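PDB 5Z3K: glucosidase from Croceicoccus marinus, which probably hydrolyses O-glycosidic bonds as a beta-glucosidase of glycoside hydrolase family 39. Local coordinates for residues A273-F278 / N328-A333. Sequence-based numbering, arbitrary orientation.
Sequences AKFEDF and NARTGA
One face of the Arg330 guanidinium takes the edge of the Phe275 ring, with Phe275 CE1 3.6 Å from Arg330 NH1, and the edge of the guanidinium is turned to the Asp277 carboxylate. Ring and guanidinium planes stand 71° apart, so the ring comes edge-on to the guanidinium face. The contact joins the N-terminal ends of helices 277-291 and 329-341, which follow the seventh and eighth strands of the (beta/alpha)8 barrel. Aspartate suits this place because its short acid reaches the first-turn N-H groups of helix 329-341, where the helix dipole would also favour a negative charge. With Asp277 CG anti to the backbone N (chi1 172°), the carboxylate extends to that helix end. Asp277 OD2 takes the Ala329 N-H through the syn lone pair at 2.9 Å. Asp277 OD1 accepts twice, from Arg330 N at 3.0 Å and, through its anti lone pair, from Arg330 NE at 2.8 Å in a salt bridge. Arginine fits by offering both this NE and a flat face for the ring edge. An alanine in place of Asp277 would probably leave the Arg330 guanidinium without this carboxylate partner and freer to turn. The small methyl of Ala329 lets the helix ends come close, with Ala329 CB 4.4 Å from Phe278 CB. Asn328 and Thr331 form a capping box: threonine's hydroxyl oxygen accepts Asn328 N-H, and asparagine's amide oxygen, OD1, takes a nearly straight 2.8 Å bond from Thr331 N.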
ATOM      1  N   ALA A 273     -11.399  10.459 -11.416  1.00 29.95           N
ATOM      2  CA  ALA A 273     -10.096  10.987 -11.800  1.00 28.11           C
ATOM      3  C   ALA A 273      -9.689  10.478 -13.177  1.00 20.97           C
ATOM      4  O   ALA A 273      -9.976   9.338 -13.557  1.00 28.25           O
ATOM      5  CB  ALA A 273      -9.037  10.608 -10.769  1.00 25.75           C
ATOM      6  N   LYS A 274      -9.002  11.337 -13.893  1.00 23.09           N
ATOM      7  CA  LYS A 274      -8.502  11.087 -15.228  1.00 29.66           C
ATOM      8  C   LYS A 274      -6.965  11.230 -15.261  1.00 20.83           C
ATOM      9  O   LYS A 274      -6.459  12.095 -14.646  1.00 22.87           O
ATOM     10  CB  LYS A 274      -9.122  12.078 -16.162  1.00 35.63           C
ATOM     11  CG  LYS A 274      -9.176  11.643 -17.586  1.00 39.39           C
ATOM     12  CD  LYS A 274      -9.148  12.796 -18.536  1.00 41.36           C
ATOM     13  CE  LYS A 274      -8.446  12.396 -19.793  1.00 36.71           C
ATOM     14  NZ  LYS A 274      -9.068  11.255 -20.484  1.00 43.21           N
ATOM     15  N   PHE A 275      -6.277  10.355 -15.974  1.00 19.51           N
ATOM     16  CA  PHE A 275      -4.824  10.374 -15.998  1.00 19.26           C
ATOM     17  C   PHE A 275      -4.377   9.498 -17.148  1.00 21.50           C
ATOM     18  O   PHE A 275      -5.144   8.670 -17.652  1.00 20.72           O
ATOM     19  CB  PHE A 275      -4.240   9.863 -14.677  1.00 18.34           C
ATOM     20  CG  PHE A 275      -4.861   8.580 -14.212  1.00 14.43           C
ATOM     21  CD1 PHE A 275      -4.437   7.365 -14.733  1.00 17.12           C
ATOM     22  CD2 PHE A 275      -5.882   8.590 -13.274  1.00 15.33           C
ATOM     23  CE1 PHE A 275      -5.025   6.170 -14.329  1.00 18.79           C
ATOM     24  CE2 PHE A 275      -6.476   7.405 -12.861  1.00 20.17           C
ATOM     25  CZ  PHE A 275      -6.040   6.192 -13.388  1.00 15.06           C
ATOM     26  N   GLU A 276      -3.130   9.687 -17.557  1.00 21.58           N
ATOM     27  CA  GLU A 276      -2.496   8.758 -18.472  1.00 18.88           C
ATOM     28  C   GLU A 276      -1.927   7.580 -17.692  1.00 17.38           C
ATOM     29  O   GLU A 276      -1.396   7.745 -16.589  1.00 16.93           O
ATOM     30  CB  GLU A 276      -1.383   9.440 -19.269  1.00 20.30           C
ATOM     31  CG  GLU A 276      -1.842  10.633 -20.108  1.00 21.99           C
ATOM     32  CD  GLU A 276      -2.697  10.231 -21.309  1.00 32.59           C
ATOM     33  OE1 GLU A 276      -2.641   9.058 -21.739  1.00 27.59           O
ATOM     34  OE2 GLU A 276      -3.424  11.104 -21.828  1.00 42.26           O
ATOM     35  N   ASP A 277      -2.055   6.388 -18.281  1.00 17.51           N
ATOM     36  CA  ASP A 277      -1.455   5.174 -17.728  1.00 15.92           C
ATOM     37  C   ASP A 277       0.018   5.389 -17.373  1.00 15.48           C
ATOM     38  O   ASP A 277       0.458   5.063 -16.264  1.00 13.37           O
ATOM     39  CB  ASP A 277      -1.636   4.040 -18.743  1.00 16.58           C
ATOM     40  CG  ASP A 277      -0.879   2.765 -18.380  1.00 16.56           C
ATOM     41  OD1 ASP A 277      -0.969   2.310 -17.222  1.00 16.55           O
ATOM     42  OD2 ASP A 277      -0.213   2.197 -19.278  1.00 16.88           O
ATOM     43  N   PHE A 278       0.792   5.958 -18.296  1.00 13.66           N
ATOM     44  CA  PHE A 278       2.237   6.012 -18.097  1.00 17.62           C
ATOM     45  C   PHE A 278       2.640   7.096 -17.104  1.00 14.05           C
ATOM     46  O   PHE A 278       3.639   6.927 -16.399  1.00 16.04           O
ATOM     47  CB  PHE A 278       2.953   6.211 -19.442  1.00 17.73           C
ATOM     48  CG  PHE A 278       2.230   7.133 -20.390  1.00 18.54           C
ATOM     49  CD1 PHE A 278       2.466   8.499 -20.360  1.00 18.20           C
ATOM     50  CD2 PHE A 278       1.311   6.636 -21.300  1.00 20.04           C
ATOM     51  CE1 PHE A 278       1.798   9.351 -21.218  1.00 23.31           C
ATOM     52  CE2 PHE A 278       0.638   7.481 -22.162  1.00 22.79           C
ATOM     53  CZ  PHE A 278       0.877   8.838 -22.124  1.00 22.25           C
ATOM     54  N   ASN A 328      -0.355  -3.209 -18.228  1.00 13.41           N
ATOM     55  CA  ASN A 328      -0.096  -1.893 -18.791  1.00 15.13           C
ATOM     56  C   ASN A 328       1.134  -1.323 -18.092  1.00 13.00           C
ATOM     57  O   ASN A 328       1.860  -2.041 -17.398  1.00 12.33           O
ATOM     58  CB  ASN A 328      -1.333  -1.002 -18.637  1.00 13.04           C
ATOM     59  CG  ASN A 328      -1.840  -0.972 -17.211  1.00 15.04           C
ATOM     60  OD1 ASN A 328      -1.047  -1.042 -16.270  1.00 12.94           O
ATOM     61  ND2 ASN A 328      -3.164  -0.903 -17.036  1.00 11.44           N
ATOM     62  N   ALA A 329       1.363  -0.019 -18.260  1.00 13.08           N
ATOM     63  CA  ALA A 329       2.525   0.593 -17.629  1.00 13.19           C
ATOM     64  C   ALA A 329       2.379   0.635 -16.108  1.00 13.61           C
ATOM     65  O   ALA A 329       3.367   0.464 -15.383  1.00 10.86           O
ATOM     66  CB  ALA A 329       2.758   2.001 -18.185  1.00 13.23           C
ATOM     67  N   ARG A 330       1.167   0.875 -15.601  1.00 11.12           N
ATOM     68  CA  ARG A 330       0.975   0.892 -14.146  1.00 12.59           C
ATOM     69  C   ARG A 330       1.277  -0.475 -13.537  1.00 12.70           C
ATOM     70  O   ARG A 330       1.958  -0.575 -12.508  1.00 10.57           O
ATOM     71  CB  ARG A 330      -0.453   1.319 -13.785  1.00  8.49           C
ATOM     72  CG  ARG A 330      -0.717   2.827 -13.771  1.00 12.33           C
ATOM     73  CD  ARG A 330      -2.225   3.096 -13.826  1.00 10.87           C
ATOM     74  NE  ARG A 330      -2.786   2.741 -15.129  1.00 14.81           N
ATOM     75  CZ  ARG A 330      -4.069   2.486 -15.358  1.00 15.52           C
ATOM     76  NH1 ARG A 330      -4.952   2.549 -14.364  1.00 13.01           N
ATOM     77  NH2 ARG A 330      -4.467   2.178 -16.592  1.00 15.34           N
ATOM     78  N   THR A 331       0.746  -1.547 -14.135  1.00 12.81           N
ATOM     79  CA  THR A 331       1.033  -2.867 -13.588  1.00  9.41           C
ATOM     80  C   THR A 331       2.502  -3.214 -13.773  1.00 11.39           C
ATOM     81  O   THR A 331       3.074  -3.942 -12.956  1.00  9.41           O
ATOM     82  CB  THR A 331       0.135  -3.941 -14.223  1.00 10.62           C
ATOM     83  OG1 THR A 331       0.381  -4.031 -15.629  1.00 13.12           O
ATOM     84  CG2 THR A 331      -1.341  -3.607 -14.005  1.00 13.59           C
ATOM     85  N   GLY A 332       3.130  -2.696 -14.830  1.00 11.05           N
ATOM     86  CA  GLY A 332       4.548  -2.931 -15.003  1.00 10.89           C
ATOM     87  C   GLY A 332       5.350  -2.256 -13.907  1.00 11.34           C
ATOM     88  O   GLY A 332       6.197  -2.881 -13.267  1.00 11.29           O
ATOM     89  N   ALA A 333       5.072  -0.971 -13.663  1.00 13.41           N
ATOM     90  CA  ALA A 333       5.768  -0.258 -12.593  1.00 14.90           C
ATOM     91  C   ALA A 333       5.510  -0.911 -11.240  1.00 13.16           C
ATOM     92  O   ALA A 333       6.411  -0.994 -10.397  1.00 11.22           O
ATOM     93  CB  ALA A 333       5.343   1.213 -12.572  1.00 11.05           C
TER